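Local coordinates for putative Vgr protein (Escherichia coli, PDB 3WIT), which probably forms part of the trimeric spike of a type VI secretion system, this piece being its C-terminal triple-stranded beta-helix, at residues I56-K60 / D61-I65. Sequence-based numbering, arbitrary orientation.
Sequences IRLSK and DGITI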
loop_
_atom_site.group_PDB
_atom_site.type_symbol
_atom_site.label_atom_id
_atom_site.label_comp_id
_atom_site.label_asym_id
_atom_site.label_seq_id
_atom_site.Cartn_x
_atom_site.Cartn_y
_atom_site.Cartn_z
ATOM N N ILE A 56 -0.152 4.128 -6.681
ATOM C CA ILE A 56 -1.433 3.813 -6.064
ATOM C C ILE A 56 -1.821 4.993 -5.191
ATOM O O ILE A 56 -1.069 5.382 -4.294
ATOM C CB ILE A 56 -1.362 2.550 -5.215
ATOM C CG1 ILE A 56 -1.023 1.360 -6.108
ATOM C CG2 ILE A 56 -2.696 2.321 -4.465
ATOM C CD1 ILE A 56 -0.763 0.090 -5.356
ATOM N N ARG A 57 -2.972 5.585 -5.475
ATOM C CA ARG A 57 -3.468 6.685 -4.670
ATOM C C ARG A 57 -4.802 6.311 -4.022
ATOM O O ARG A 57 -5.714 5.802 -4.683
ATOM C CB ARG A 57 -3.652 7.919 -5.543
ATOM C CG ARG A 57 -4.459 8.972 -4.837
ATOM C CD ARG A 57 -3.587 10.058 -4.255
ATOM N NE ARG A 57 -3.930 11.344 -4.858
ATOM C CZ ARG A 57 -3.728 11.645 -6.140
ATOM N NH1 ARG A 57 -3.175 10.751 -6.962
ATOM N NH2 ARG A 57 -4.083 12.845 -6.604
ATOM N N LEU A 58 -4.910 6.573 -2.729
ATOM C CA LEU A 58 -6.146 6.369 -1.991
ATOM C C LEU A 58 -6.638 7.714 -1.492
ATOM O O LEU A 58 -5.856 8.491 -0.905
ATOM C CB LEU A 58 -5.868 5.462 -0.782
ATOM C CG LEU A 58 -5.521 3.982 -0.999
ATOM C CD1 LEU A 58 -4.075 3.778 -1.382
ATOM C CD2 LEU A 58 -5.828 3.227 0.304
ATOM N N SER A 59 -7.922 7.993 -1.694
ATOM C CA SER A 59 -8.513 9.244 -1.228
ATOM C C SER A 59 -9.834 8.873 -0.611
ATOM O O SER A 59 -10.231 7.715 -0.671
ATOM C CB SER A 59 -8.769 10.160 -2.400
ATOM O OG SER A 59 -9.977 9.791 -3.053
ATOM N N LYS A 60 -10.537 9.852 -0.060
ATOM C CA LYS A 60 -11.846 9.614 0.552
ATOM C C LYS A 60 -12.839 9.000 -0.435
ATOM O O LYS A 60 -13.760 8.281 -0.040
ATOM C CB LYS A 60 -12.421 10.925 1.095
ATOM C CG LYS A 60 -12.439 11.011 2.619
ATOM C CD LYS A 60 -11.982 12.390 3.140
ATOM C CE LYS A 60 -10.655 12.303 3.923
ATOM N NZ LYS A 60 -9.688 13.399 3.574
ATOM N N ASP A 61 -12.655 9.311 -1.716
ATOM C CA ASP A 61 -13.614 8.946 -2.751
ATOM C C ASP A 61 -13.256 7.674 -3.532
ATOM O O ASP A 61 -14.095 7.130 -4.266
ATOM C CB ASP A 61 -13.775 10.095 -3.728
ATOM C CG ASP A 61 -14.338 11.339 -3.070
ATOM O OD1 ASP A 61 -15.229 11.213 -2.193
ATOM O OD2 ASP A 61 -13.883 12.443 -3.432
ATOM N N GLY A 62 -12.044 7.193 -3.395
ATOM C CA GLY A 62 -11.711 5.948 -4.079
ATOM C C GLY A 62 -10.236 5.697 -4.230
ATOM O O GLY A 62 -9.420 6.204 -3.465
ATOM N N ILE A 63 -9.884 4.887 -5.220
ATOM C CA ILE A 63 -8.520 4.401 -5.337
ATOM C C ILE A 63 -8.175 4.444 -6.808
ATOM O O ILE A 63 -9.003 4.063 -7.659
ATOM C CB ILE A 63 -8.419 2.919 -4.848
ATOM C CG1 ILE A 63 -8.755 2.818 -3.367
ATOM C CG2 ILE A 63 -7.032 2.336 -5.097
ATOM C CD1 ILE A 63 -8.768 1.386 -2.807
ATOM N N THR A 64 -6.971 4.914 -7.124
ATOM C CA THR A 64 -6.469 4.779 -8.493
ATOM C C THR A 64 -5.187 3.970 -8.429
ATOM O O THR A 64 -4.378 4.136 -7.505
ATOM C CB THR A 64 -6.290 6.159 -9.247
ATOM O OG1 THR A 64 -5.278 6.936 -8.615
ATOM C CG2 THR A 64 -7.572 6.968 -9.263
ATOM N N ILE A 65 -5.050 3.021 -9.350
ATOM C CA ILE A 65 -3.864 2.162 -9.439
ATOM C C ILE A 65 -3.411 2.292 -10.887
ATOM O O ILE A 65 -4.224 2.080 -11.777
ATOM C CB ILE A 65 -4.221 0.683 -9.165
ATOM C CG1 ILE A 65 -4.742 0.528 -7.737
ATOM C CG2 ILE A 65 -3.003 -0.250 -9.406
ATOM C CD1 ILE A 65 -5.315 -0.827 -7.416
#
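Ile-56 and Ile-65 run alongside each other on one face of the hairpin, with CG1 of Ile-56 4.1 Å from CG1 of Ile-65. Leu-58 and Ile-63 repeat this two pairs further along, toward the turn, CG of Leu-58 resting 4.2 Å from CG1 of Ile-63. Both are non-hydrogen-bonded pairs of an antiparallel hairpin. These four buried residues form its packed face. In all three isoleucines CG1 lies beside the backbone N (chi1 near -63°), which puts CG2 anti to it, and CG2 of Ile-56 comes within 4.4 Å of CG2 of Ile-63. Between the two pairs, Arg-57 and Thr-64 exchange two backbone hydrogen bonds. The hairpin belongs to a triple-stranded beta-helix built by three chains. Strand 62-65 continues the sheet as a parallel ladder with a strand of the second subunit. Ile-56 and Ile-65 also pack on Ile-63 of the third subunit, so the apolar face looks into the trimer. The other face is looser and open to solvent. There the nearest side-chain approach is CB of Arg-57, 3.6 Å from OG1 of Thr-64, and the bent arginine chain leads the guanidinium away. At the turn, OG of Ser-59 sits between its own backbone N and carbonyl carbon (chi1 81°). From there it accepts a bent bond from N of Asp-61 at 3.0 Å and a weak one from N of Gly-62. N of Ser-59 gives a straighter bond to O of Gly-62 (2.9 Å, 167°). Lys-60 swings outward, and its NZ bonds to O of Pro-43.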